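Local structure of NAD-dependent aldehyde dehydrogenase (Burkholderia multivorans, 5UJU) at residues 288-293 against 309-314; 205-210 against 234-239; 313-318 against 551-556; 101-106 against 264-269. The protein probably oxidises aldehydes to carboxylic acids with NAD+ as the hydride acceptor, as a member of the aldehyde dehydrogenase family. All coordinates share one frame; numbering follows the deposited sequence.

Contact 1 (288-293 against 309-314)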
loop_
_atom_site.group_PDB
_atom_site.type_symbol
_atom_site.label_atom_id
_atom_site.label_comp_id
_atom_site.label_asym_id
_atom_site.label_seq_id
_atom_site.Cartn_x
_atom_site.Cartn_y
_atom_site.Cartn_z
ATOM N N PRO A 288 -10.071 12.848 11.576
ATOM C CA PRO A 288 -10.080 12.794 10.107
ATOM C C PRO A 288 -8.847 13.403 9.484
ATOM O O PRO A 288 -8.501 13.031 8.354
ATOM C CB PRO A 288 -11.356 13.562 9.719
ATOM C CG PRO A 288 -11.821 14.246 10.958
ATOM C CD PRO A 288 -11.301 13.435 12.119
ATOM N N GLU A 289 -8.159 14.311 10.189
ATOM C CA GLU A 289 -6.951 14.928 9.647
ATOM C C GLU A 289 -5.759 13.987 9.650
ATOM O O GLU A 289 -4.805 14.209 8.898
ATOM C CB GLU A 289 -6.584 16.186 10.450
ATOM C CG GLU A 289 -7.641 17.309 10.449
ATOM C CD GLU A 289 -8.630 17.215 11.617
ATOM O OE1 GLU A 289 -8.761 16.139 12.247
ATOM O OE2 GLU A 289 -9.259 18.238 11.930
ATOM N N ILE A 290 -5.782 12.937 10.465
ATOM C CA ILE A 290 -4.656 12.014 10.536
ATOM C C ILE A 290 -4.831 11.001 9.402
ATOM O O ILE A 290 -5.762 10.192 9.413
ATOM C CB ILE A 290 -4.587 11.336 11.908
ATOM C CG1 ILE A 290 -4.400 12.402 12.992
ATOM C CG2 ILE A 290 -3.463 10.274 11.957
ATOM C CD1 ILE A 290 -3.090 13.175 12.851
ATOM N N LYS A 291 -3.955 11.072 8.400
ATOM C CA LYS A 291 -4.078 10.246 7.206
ATOM C C LYS A 291 -3.085 9.100 7.162
ATOM O O LYS A 291 -3.279 8.165 6.375
ATOM C CB LYS A 291 -3.881 11.097 5.940
ATOM C CG LYS A 291 -4.891 12.222 5.796
ATOM C CD LYS A 291 -6.273 11.646 5.657
ATOM C CE LYS A 291 -7.245 12.721 5.225
ATOM N NZ LYS A 291 -8.631 12.206 5.301
ATOM N N LEU A 292 -2.023 9.171 7.954
ATOM C CA LEU A 292 -1.000 8.139 8.020
ATOM C C LEU A 292 -0.681 7.898 9.489
ATOM O O LEU A 292 -0.644 8.848 10.278
ATOM C CB LEU A 292 0.271 8.557 7.259
ATOM C CG LEU A 292 0.147 9.085 5.817
ATOM C CD1 LEU A 292 1.451 9.565 5.246
ATOM C CD2 LEU A 292 -0.392 8.005 4.922
ATOM N N ILE A 293 -0.472 6.638 9.864
ATOM C CA ILE A 293 -0.054 6.297 11.227
ATOM C C ILE A 293 1.053 5.260 11.138
ATOM O O ILE A 293 0.878 4.229 10.476
ATOM C CB ILE A 293 -1.219 5.745 12.074
ATOM C CG1 ILE A 293 -2.373 6.751 12.164
ATOM C CG2 ILE A 293 -0.715 5.305 13.483
ATOM C CD1 ILE A 293 -3.611 6.205 12.893
ATOM N N ALA A 309 -8.733 2.962 12.910
ATOM C CA ALA A 309 -8.352 4.202 12.225
ATOM C C ALA A 309 -8.527 3.986 10.721
ATOM O O ALA A 309 -7.576 3.948 9.939
ATOM C CB ALA A 309 -6.928 4.592 12.577
ATOM N N HIS A 310 -9.790 3.811 10.326
ATOM C CA HIS A 310 -10.099 3.453 8.950
ATOM C C HIS A 310 -9.818 4.594 7.989
ATOM O O HIS A 310 -9.778 4.360 6.778
ATOM C CB HIS A 310 -11.555 2.983 8.836
ATOM C CG HIS A 310 -12.553 3.952 9.386
ATOM N ND1 HIS A 310 -12.826 5.162 8.783
ATOM C CD2 HIS A 310 -13.347 3.889 10.481
ATOM C CE1 HIS A 310 -13.739 5.808 9.488
ATOM N NE2 HIS A 310 -14.073 5.056 10.521
ATOM N N GLN A 311 -9.664 5.825 8.498
ATOM C CA GLN A 311 -9.381 6.970 7.645
ATOM C C GLN A 311 -7.896 7.108 7.323
ATOM O O GLN A 311 -7.530 7.954 6.505
ATOM C CB GLN A 311 -9.899 8.257 8.307
ATOM C CG GLN A 311 -8.901 8.937 9.234
ATOM C CD GLN A 311 -8.616 8.176 10.519
ATOM O OE1 GLN A 311 -9.314 7.220 10.883
ATOM N NE2 GLN A 311 -7.547 8.573 11.195
ATOM N N ALA A 312 -7.036 6.299 7.928
ATOM C CA ALA A 312 -5.602 6.437 7.753
ATOM C C ALA A 312 -5.022 5.169 7.143
ATOM O O ALA A 312 -5.616 4.090 7.221
ATOM C CB ALA A 312 -4.911 6.721 9.088
ATOM N N GLN A 313 -3.854 5.326 6.524
ATOM C CA GLN A 313 -2.974 4.203 6.210
ATOM C C GLN A 313 -2.141 3.900 7.442
ATOM O O GLN A 313 -1.427 4.779 7.936
ATOM C CB GLN A 313 -2.042 4.548 5.066
ATOM C CG GLN A 313 -2.712 4.827 3.794
ATOM C CD GLN A 313 -1.814 5.665 2.939
ATOM O OE1 GLN A 313 -0.589 5.537 2.991
ATOM N NE2 GLN A 313 -2.399 6.579 2.207
ATOM N N VAL A 314 -2.238 2.673 7.949
ATOM C CA VAL A 314 -1.637 2.288 9.219
ATOM C C VAL A 314 -0.504 1.297 8.966
ATOM O O VAL A 314 -0.709 0.257 8.325
ATOM C CB VAL A 314 -2.690 1.699 10.169
ATOM C CG1 VAL A 314 -2.070 1.377 11.519
ATOM C CG2 VAL A 314 -3.828 2.680 10.337
HETATM O O HOH W 1 -8.819 9.443 4.936
#
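L292 and I293 pair side by side with Q313 and V314 as neighbouring parallel strands, the two ends of a beta-alpha-beta crossover in which helix 299-308 carries the chain from strand 290-296 to strand 313-317. The unit belongs to a sheet consistent with the Rossmann-like NAD-binding domain of aldehyde dehydrogenases, and it illustrates how such a crossover is closed: by main-chain bonds in the strands and by side chains where the connection turns back. Two backbone bonds set the register. Q313 N donates to K291 O at 2.9 Å, and I293 N reaches Q313 O at 2.8 Å.

Before the pairing starts, A309 to A312 form a type I beta turn just after the helix, and Q311 reaches from it to the other strand. Its first torsion, chi1 89°, places CG between the backbone N and the carbonyl carbon, and a bend at chi2 then brings NE2 within 3.0 Å of I290 O. A285 O takes a second bond from the same amide nitrogen. On one face of the sheet, L292 and Q313 run alongside each other, with L292 CD2 pressed close against the Q313 amide, whose nitrogen continues to N552. On the other face I293 lies under the turn: its CG1 is 4.0 Å from A312 CB, and its CD1 packs 3.7 Å from A309 CB.

Contact 2 (205-210 against 234-239)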
loop_
_atom_site.group_PDB
_atom_site.type_symbol
_atom_site.label_atom_id
_atom_site.label_comp_id
_atom_site.label_asym_id
_atom_site.label_seq_id
_atom_site.Cartn_x
_atom_site.Cartn_y
_atom_site.Cartn_z
ATOM N N ARG A 205 -0.584 12.894 1.383
ATOM C CA ARG A 205 -1.851 12.517 2.004
ATOM C C ARG A 205 -2.340 13.582 2.986
ATOM O O ARG A 205 -3.537 13.880 3.045
ATOM C CB ARG A 205 -1.699 11.163 2.700
ATOM C CG ARG A 205 -1.570 10.021 1.715
ATOM C CD ARG A 205 -2.891 9.755 1.017
ATOM N NE ARG A 205 -2.870 8.446 0.378
ATOM C CZ ARG A 205 -3.950 7.758 0.029
ATOM N NH1 ARG A 205 -5.162 8.262 0.251
ATOM N NH2 ARG A 205 -3.808 6.554 -0.527
ATOM N N GLY A 206 -1.442 14.147 3.785
ATOM C CA GLY A 206 -1.868 15.092 4.795
ATOM C C GLY A 206 -0.978 15.068 6.014
ATOM O O GLY A 206 0.240 15.245 5.903
ATOM N N THR A 207 -1.566 14.862 7.187
ATOM C CA THR A 207 -0.798 14.799 8.420
ATOM C C THR A 207 -0.598 13.348 8.832
ATOM O O THR A 207 -1.565 12.590 8.969
ATOM C CB THR A 207 -1.489 15.589 9.527
ATOM O OG1 THR A 207 -1.522 16.972 9.155
ATOM C CG2 THR A 207 -0.734 15.453 10.846
ATOM N N GLY A 208 0.654 12.976 9.052
ATOM C CA GLY A 208 0.995 11.658 9.547
ATOM C C GLY A 208 1.227 11.709 11.046
ATOM O O GLY A 208 1.555 12.761 11.605
ATOM N N LEU A 209 1.007 10.565 11.696
ATOM C CA LEU A 209 1.200 10.402 13.128
ATOM C C LEU A 209 2.272 9.337 13.351
ATOM O O LEU A 209 2.211 8.257 12.750
ATOM C CB LEU A 209 -0.127 10.024 13.806
ATOM C CG LEU A 209 -0.105 9.592 15.274
ATOM C CD1 LEU A 209 0.315 10.764 16.157
ATOM C CD2 LEU A 209 -1.466 8.988 15.747
ATOM N N VAL A 210 3.271 9.654 14.174
ATOM C CA VAL A 210 4.323 8.705 14.538
ATOM C C VAL A 210 4.156 8.379 16.014
ATOM O O VAL A 210 4.271 9.266 16.869
ATOM C CB VAL A 210 5.731 9.244 14.233
ATOM C CG1 VAL A 210 6.791 8.269 14.748
ATOM C CG2 VAL A 210 5.909 9.433 12.731
ATOM N N THR A 234 2.931 16.423 6.583
ATOM C CA THR A 234 3.294 16.953 7.889
ATOM C C THR A 234 3.203 15.815 8.910
ATOM O O THR A 234 2.534 14.810 8.675
ATOM C CB THR A 234 2.376 18.112 8.289
ATOM O OG1 THR A 234 1.010 17.700 8.169
ATOM C CG2 THR A 234 2.616 19.361 7.395
ATOM N N VAL A 235 3.899 15.968 10.042
ATOM C CA VAL A 235 4.062 14.869 10.998
ATOM C C VAL A 235 3.855 15.366 12.424
ATOM O O VAL A 235 4.458 16.362 12.833
ATOM C CB VAL A 235 5.455 14.219 10.874
ATOM C CG1 VAL A 235 5.530 12.969 11.721
ATOM C CG2 VAL A 235 5.773 13.899 9.422
ATOM N N ILE A 236 3.054 14.639 13.197
ATOM C CA ILE A 236 2.983 14.794 14.648
ATOM C C ILE A 236 3.699 13.591 15.248
ATOM O O ILE A 236 3.332 12.438 14.963
ATOM C CB ILE A 236 1.533 14.883 15.157
ATOM C CG1 ILE A 236 0.812 16.122 14.578
ATOM C CG2 ILE A 236 1.497 14.897 16.677
ATOM C CD1 ILE A 236 -0.696 16.115 14.798
ATOM N N VAL A 237 4.752 13.848 16.019
ATOM C CA VAL A 237 5.544 12.788 16.640
ATOM C C VAL A 237 5.086 12.644 18.082
ATOM O O VAL A 237 5.212 13.586 18.876
ATOM C CB VAL A 237 7.048 13.088 16.564
ATOM C CG1 VAL A 237 7.847 11.975 17.226
ATOM C CG2 VAL A 237 7.487 13.281 15.112
ATOM N N LYS A 238 4.541 11.471 18.413
ATOM C CA LYS A 238 4.053 11.146 19.750
ATOM C C LYS A 238 4.928 10.046 20.330
ATOM O O LYS A 238 4.652 8.856 20.115
ATOM C CB LYS A 238 2.588 10.693 19.693
ATOM C CG LYS A 238 1.800 10.896 20.993
ATOM C CD LYS A 238 2.278 10.043 22.161
ATOM C CE LYS A 238 2.028 8.547 21.908
ATOM N NZ LYS A 238 2.514 7.757 23.088
ATOM N N PRO A 239 5.989 10.369 21.063
ATOM C CA PRO A 239 6.865 9.306 21.568
ATOM C C PRO A 239 6.201 8.508 22.679
ATOM O O PRO A 239 5.227 8.925 23.309
ATOM C CB PRO A 239 8.104 10.051 22.095
ATOM C CG PRO A 239 7.967 11.491 21.581
ATOM C CD PRO A 239 6.502 11.718 21.368
#
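Strands 207-210 and 234-238 run parallel, their axes 4.5 Å apart at closest approach and inclined by 25°, with T207, G208, L209 and V210 level with T234, V235, I236 and V237. Five backbone bonds zip them together, beginning with T234 N to G206 O. G208 and V210 each donate and accept, so that T234, I236 and K238 are engaged in turn; the bond from G208 N to T234 O, 2.7 Å long, is nearly straight at 174°.

On the face bearing the threonines, the hydroxyls T207 OG1 and T234 OG1 approach to 2.8 Å, while Q108 of helix 97-132 binds T234 OG1. Farther along this face T207 CG2 touches I236 CD1 at 4.0 Å, and L209 CD1 leans toward I236 CG2. On the other face the contact between the strands is aliphatic: V210 CG2, placed anti to the carbonyl carbon by its chi1, meets V235 CG1 at 3.7 Å, and both valines are covered by L225 of helix 217-230. At the end of the strand K238 NZ bonds P239 O and forms a salt bridge with D277. Strand, covering helix and parallel strand make a classic beta-alpha-beta unit, the building block of Rossmann-like dinucleotide-binding domains.

Contact 3 (313-318 against 551-556)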
loop_
_atom_site.group_PDB
_atom_site.type_symbol
_atom_site.label_atom_id
_atom_site.label_comp_id
_atom_site.label_asym_id
_atom_site.label_seq_id
_atom_site.Cartn_x
_atom_site.Cartn_y
_atom_site.Cartn_z
ATOM N N GLN A 313 -3.854 5.326 6.524
ATOM C CA GLN A 313 -2.974 4.203 6.210
ATOM C C GLN A 313 -2.141 3.900 7.442
ATOM O O GLN A 313 -1.427 4.779 7.936
ATOM C CB GLN A 313 -2.042 4.548 5.066
ATOM C CG GLN A 313 -2.712 4.827 3.794
ATOM C CD GLN A 313 -1.814 5.665 2.939
ATOM O OE1 GLN A 313 -0.589 5.537 2.991
ATOM N NE2 GLN A 313 -2.399 6.579 2.207
ATOM N N VAL A 314 -2.238 2.673 7.949
ATOM C CA VAL A 314 -1.637 2.288 9.219
ATOM C C VAL A 314 -0.504 1.297 8.966
ATOM O O VAL A 314 -0.709 0.257 8.325
ATOM C CB VAL A 314 -2.690 1.699 10.169
ATOM C CG1 VAL A 314 -2.070 1.377 11.519
ATOM C CG2 VAL A 314 -3.828 2.680 10.337
ATOM N N TYR A 315 0.685 1.622 9.473
ATOM C CA TYR A 315 1.862 0.764 9.399
ATOM C C TYR A 315 2.252 0.379 10.813
ATOM O O TYR A 315 2.441 1.253 11.660
ATOM C CB TYR A 315 3.016 1.483 8.708
ATOM C CG TYR A 315 2.609 2.094 7.385
ATOM C CD1 TYR A 315 2.726 1.367 6.205
ATOM C CD2 TYR A 315 2.101 3.389 7.316
ATOM C CE1 TYR A 315 2.361 1.899 4.992
ATOM C CE2 TYR A 315 1.717 3.940 6.102
ATOM C CZ TYR A 315 1.847 3.185 4.942
ATOM O OH TYR A 315 1.489 3.703 3.724
ATOM N N THR A 316 2.359 -0.925 11.077
ATOM C CA THR A 316 2.518 -1.386 12.448
ATOM C C THR A 316 3.706 -2.322 12.561
ATOM O O THR A 316 3.996 -3.089 11.632
ATOM C CB THR A 316 1.267 -2.115 12.974
ATOM O OG1 THR A 316 0.958 -3.225 12.116
ATOM C CG2 THR A 316 0.059 -1.171 13.058
ATOM N N GLU A 317 4.394 -2.210 13.703
ATOM C CA GLU A 317 5.348 -3.187 14.230
ATOM C C GLU A 317 4.798 -3.669 15.563
ATOM O O GLU A 317 4.597 -2.859 16.476
ATOM C CB GLU A 317 6.734 -2.580 14.447
ATOM C CG GLU A 317 7.409 -1.985 13.228
ATOM C CD GLU A 317 8.160 -3.036 12.442
ATOM O OE1 GLU A 317 8.491 -4.082 13.042
ATOM O OE2 GLU A 317 8.441 -2.813 11.244
ATOM N N LYS A 318 4.559 -4.974 15.678
ATOM C CA LYS A 318 3.904 -5.553 16.844
ATOM C C LYS A 318 4.795 -6.660 17.425
ATOM O O LYS A 318 5.968 -6.789 17.078
ATOM C CB LYS A 318 2.499 -6.041 16.460
ATOM C CG LYS A 318 1.600 -4.906 15.879
ATOM C CD LYS A 318 0.380 -5.439 15.114
ATOM C CE LYS A 318 0.747 -6.027 13.761
ATOM N NZ LYS A 318 -0.480 -6.392 12.987
ATOM N N ALA A 551 4.810 3.906 -1.173
ATOM C CA ALA A 551 4.123 4.267 -2.412
ATOM C C ALA A 551 2.724 4.818 -2.187
ATOM O O ALA A 551 2.177 5.462 -3.088
ATOM C CB ALA A 551 4.032 3.062 -3.350
ATOM N N ASN A 552 2.125 4.566 -1.032
ATOM C CA ASN A 552 0.785 5.055 -0.747
ATOM C C ASN A 552 0.784 6.364 0.044
ATOM O O ASN A 552 -0.291 6.855 0.381
ATOM C CB ASN A 552 -0.012 4.008 0.031
ATOM C CG ASN A 552 -1.449 3.924 -0.416
ATOM O OD1 ASN A 552 -1.847 4.544 -1.406
ATOM N ND2 ASN A 552 -2.244 3.154 0.311
ATOM N N ARG A 553 1.950 6.905 0.406
ATOM C CA ARG A 553 1.977 8.101 1.253
ATOM C C ARG A 553 1.828 9.396 0.468
ATOM O O ARG A 553 1.713 10.467 1.080
ATOM C CB ARG A 553 3.273 8.140 2.077
ATOM C CG ARG A 553 3.506 6.850 2.918
ATOM C CD ARG A 553 4.740 6.989 3.815
ATOM N NE ARG A 553 5.034 5.739 4.516
ATOM C CZ ARG A 553 4.857 5.533 5.820
ATOM N NH1 ARG A 553 4.395 6.498 6.616
ATOM N NH2 ARG A 553 5.148 4.339 6.335
ATOM N N PHE A 554 1.829 9.325 -0.858
ATOM C CA PHE A 554 1.522 10.456 -1.725
ATOM C C PHE A 554 0.526 9.956 -2.756
ATOM O O PHE A 554 0.370 8.742 -2.954
ATOM C CB PHE A 554 2.779 11.007 -2.440
ATOM C CG PHE A 554 3.394 10.015 -3.387
ATOM C CD1 PHE A 554 3.059 10.016 -4.737
ATOM C CD2 PHE A 554 4.256 9.035 -2.916
ATOM C CE1 PHE A 554 3.597 9.077 -5.607
ATOM C CE2 PHE A 554 4.790 8.085 -3.780
ATOM C CZ PHE A 554 4.465 8.106 -5.124
ATOM N N ARG A 555 -0.160 10.897 -3.401
ATOM C CA ARG A 555 -1.027 10.595 -4.527
ATOM C C ARG A 555 -0.639 11.512 -5.681
ATOM O O ARG A 555 0.180 12.423 -5.524
ATOM C CB ARG A 555 -2.513 10.742 -4.156
ATOM C CG ARG A 555 -2.992 9.896 -2.960
ATOM C CD ARG A 555 -3.239 8.411 -3.315
ATOM N NE ARG A 555 -1.985 7.696 -3.544
ATOM C CZ ARG A 555 -1.836 6.689 -4.397
ATOM N NH1 ARG A 555 -2.869 6.266 -5.109
ATOM N NH2 ARG A 555 -0.643 6.119 -4.552
ATOM N N VAL A 556 -1.189 11.232 -6.861
ATOM C CA VAL A 556 -0.933 12.018 -8.071
ATOM C C VAL A 556 -2.265 12.561 -8.574
ATOM O O VAL A 556 -3.184 11.784 -8.870
ATOM C CB VAL A 556 -0.236 11.186 -9.159
ATOM C CG1 VAL A 556 0.130 12.049 -10.354
ATOM C CG2 VAL A 556 1.013 10.519 -8.594
HETATM O O HOH W 2 3.083 3.459 1.550
HETATM O O HOH W 3 -0.576 1.847 2.786
#
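Y315, R553 and Q313 bury the most surface where the start of strand 313-317 meets the turn leading into strand 554-562. The guanidinium of R553 lies flat on the Y315 ring, the planes 18° apart, in a stacked cation-pi contact with CZ 3.9 Å from the ring centroid. NH2 sits over the middle of the ring, while CZ is displaced toward CE2, 3.5 Å away. An extended chain from CG to NE lets R553 reach this far, and its other atoms are held as well: NE by F549 O, NH1 by salt bridges to D294 and D228. The two carboxylates probably balance its charge and help fix the guanidinium plane over the ring.

Q313 faces N552, their amides stacked with planes 20° apart. Its NE2 donates to N552 O at 2.8 Å; the bond is bent to 130°, and N552 O also lies close to Q313 OE1, an acceptor pair with no bond between them. That OE1 is occupied on a lone pair by Y315 OH at 2.9 Å, which ties the two side chains of one strand together. Two waters donate to the same phenol oxygen and link it to N552 N and N552 ND2.

Around this polar cluster, L292 of strand 290-296 packs against R553, R205 of strand 191-211 binds N552 OD1, and R555 forms a salt bridge with D546 of the second subunit, so the contact joins two strands of the sheet at a margin where segment 551-556 also meets that subunit.

Contact 4 (101-106 against 264-269)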
loop_
_atom_site.group_PDB
_atom_site.type_symbol
_atom_site.label_atom_id
_atom_site.label_comp_id
_atom_site.label_asym_id
_atom_site.label_seq_id
_atom_site.Cartn_x
_atom_site.Cartn_y
_atom_site.Cartn_z
ATOM N N ILE A 101 -2.769 19.471 15.443
ATOM C CA ILE A 101 -3.410 19.210 14.158
ATOM C C ILE A 101 -3.648 20.518 13.400
ATOM O O ILE A 101 -3.419 20.595 12.182
ATOM C CB ILE A 101 -4.718 18.429 14.360
ATOM C CG1 ILE A 101 -4.418 16.961 14.690
ATOM C CG2 ILE A 101 -5.618 18.560 13.129
ATOM C CD1 ILE A 101 -5.646 16.172 15.055
ATOM N N ALA A 102 -4.104 21.564 14.095
ATOM C CA ALA A 102 -4.302 22.854 13.406
ATOM C C ALA A 102 -2.974 23.421 12.912
ATOM O O ALA A 102 -2.888 23.943 11.791
ATOM C CB ALA A 102 -5.006 23.866 14.315
ATOM N N ALA A 103 -1.924 23.326 13.731
ATOM C CA ALA A 103 -0.633 23.879 13.318
ATOM C C ALA A 103 -0.057 23.122 12.121
ATOM O O ALA A 103 0.513 23.732 11.205
ATOM C CB ALA A 103 0.339 23.886 14.496
ATOM N N ALA A 104 -0.204 21.796 12.100
ATOM C CA ALA A 104 0.229 21.034 10.934
ATOM C C ALA A 104 -0.568 21.448 9.705
ATOM O O ALA A 104 -0.004 21.640 8.619
ATOM C CB ALA A 104 0.077 19.528 11.203
ATOM N N ALA A 105 -1.886 21.603 9.865
ATOM C CA ALA A 105 -2.722 22.002 8.743
ATOM C C ALA A 105 -2.293 23.355 8.196
ATOM O O ALA A 105 -2.258 23.550 6.976
ATOM C CB ALA A 105 -4.194 22.040 9.159
ATOM N N ALA A 106 -1.951 24.302 9.075
ATOM C CA ALA A 106 -1.507 25.602 8.571
ATOM C C ALA A 106 -0.162 25.485 7.860
ATOM O O ALA A 106 0.118 26.253 6.936
ATOM C CB ALA A 106 -1.447 26.627 9.711
ATOM N N ASP A 264 7.211 26.509 7.387
ATOM C CA ASP A 264 6.616 26.564 8.715
ATOM C C ASP A 264 7.204 25.421 9.536
ATOM O O ASP A 264 7.053 24.255 9.146
ATOM C CB ASP A 264 5.088 26.457 8.588
ATOM C CG ASP A 264 4.351 26.616 9.924
ATOM O OD1 ASP A 264 4.950 26.445 11.012
ATOM O OD2 ASP A 264 3.131 26.887 9.875
ATOM N N PRO A 265 7.927 25.695 10.627
ATOM C CA PRO A 265 8.500 24.587 11.405
ATOM C C PRO A 265 7.454 23.623 11.924
ATOM O O PRO A 265 7.804 22.486 12.254
ATOM C CB PRO A 265 9.243 25.293 12.549
ATOM C CG PRO A 265 8.576 26.637 12.666
ATOM C CD PRO A 265 8.217 27.006 11.240
ATOM N N ASN A 266 6.184 24.039 12.010
ATOM C CA ASN A 266 5.136 23.123 12.445
ATOM C C ASN A 266 4.815 22.037 11.423
ATOM O O ASN A 266 3.866 21.279 11.646
ATOM C CB ASN A 266 3.877 23.906 12.790
ATOM C CG ASN A 266 4.090 24.794 13.982
ATOM O OD1 ASN A 266 4.831 24.434 14.890
ATOM N ND2 ASN A 266 3.469 25.975 13.979
ATOM N N VAL A 267 5.542 21.948 10.309
ATOM C CA VAL A 267 5.516 20.711 9.533
ATOM C C VAL A 267 5.803 19.511 10.439
ATOM O O VAL A 267 5.217 18.440 10.255
ATOM C CB VAL A 267 6.504 20.803 8.344
ATOM C CG1 VAL A 267 6.741 19.420 7.710
ATOM C CG2 VAL A 267 5.944 21.763 7.287
ATOM N N VAL A 268 6.637 19.687 11.474
ATOM C CA VAL A 268 6.911 18.625 12.451
ATOM C C VAL A 268 6.689 19.168 13.858
ATOM O O VAL A 268 7.308 20.168 14.246
ATOM C CB VAL A 268 8.339 18.071 12.315
ATOM C CG1 VAL A 268 8.600 17.017 13.390
ATOM C CG2 VAL A 268 8.543 17.492 10.927
ATOM N N THR A 269 5.825 18.498 14.634
ATOM C CA THR A 269 5.559 18.881 16.017
ATOM C C THR A 269 5.731 17.680 16.941
ATOM O O THR A 269 5.760 16.525 16.502
ATOM C CB THR A 269 4.148 19.465 16.201
ATOM O OG1 THR A 269 3.174 18.559 15.675
ATOM C CG2 THR A 269 4.028 20.821 15.485
HETATM O O HOH W 4 1.550 26.252 11.897
HETATM O O HOH W 5 2.230 28.683 7.980
#
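The carboxamide of N266 turns one face to the methyl of A103, whose CB lies 3.8 Å from ND2 and 3.9 Å from CG. Polar partners take the ends of the amide: R255 of helix 245-260 binds OD1, and a water 2.8 Å from ND2 accepts from it. The second flat group, the carboxylate of D264, divides its work between its oxygens. OD1 receives N266 N at 2.9 Å, from 45° above the carboxylate plane, and this closes an Asx turn. OD2 looks toward the helix, which it reaches through water rather than directly.

The water on N266 ND2 is the main link. It donates to A103 O at 2.8 Å and to D264 OD2 at 2.6 Å, and so joins an amide, a carboxylate and a helix carbonyl. A further water on OD2 makes a weak bond to A106 O. With CG anti to the backbone N, chi1 -175°, the aspartate extends its carboxylate toward these waters. Alanines keep this side of the helix low, allowing A104 CA to come within 3.7 Å of N266 O.

Behind the turn, V267 and T269 bond to strand 234-238 through their backbones, while V267 also packs on W111 of helix 97-132. Helix 97-132 here packs on the connection into a parallel strand: an Asx turn and a short 3-10 segment lead into strand 268-270 of the Rossmann-like sheet.

How the contacts relate
All four contacts reach one sheet, but they sample it from its interior to its margins. Contact 2 is the buried one, a regular parallel pairing with mostly aliphatic faces. Contact 1, whose centre is 10 Å away, continues the sheet through K291 N to T207 O and L292 O to L209 N; it is only partly buried and relies more on a side-chain amide. Contact 3 shares strand 313-317 with contact 1 and replaces main-chain pairing by stacking and charge, with R205 of contact 2 joining it. Contact 4 flanks contact 2 through strand 268-270 and is mediated by water; about 12 Å separates its nearest atoms from those of contact 3.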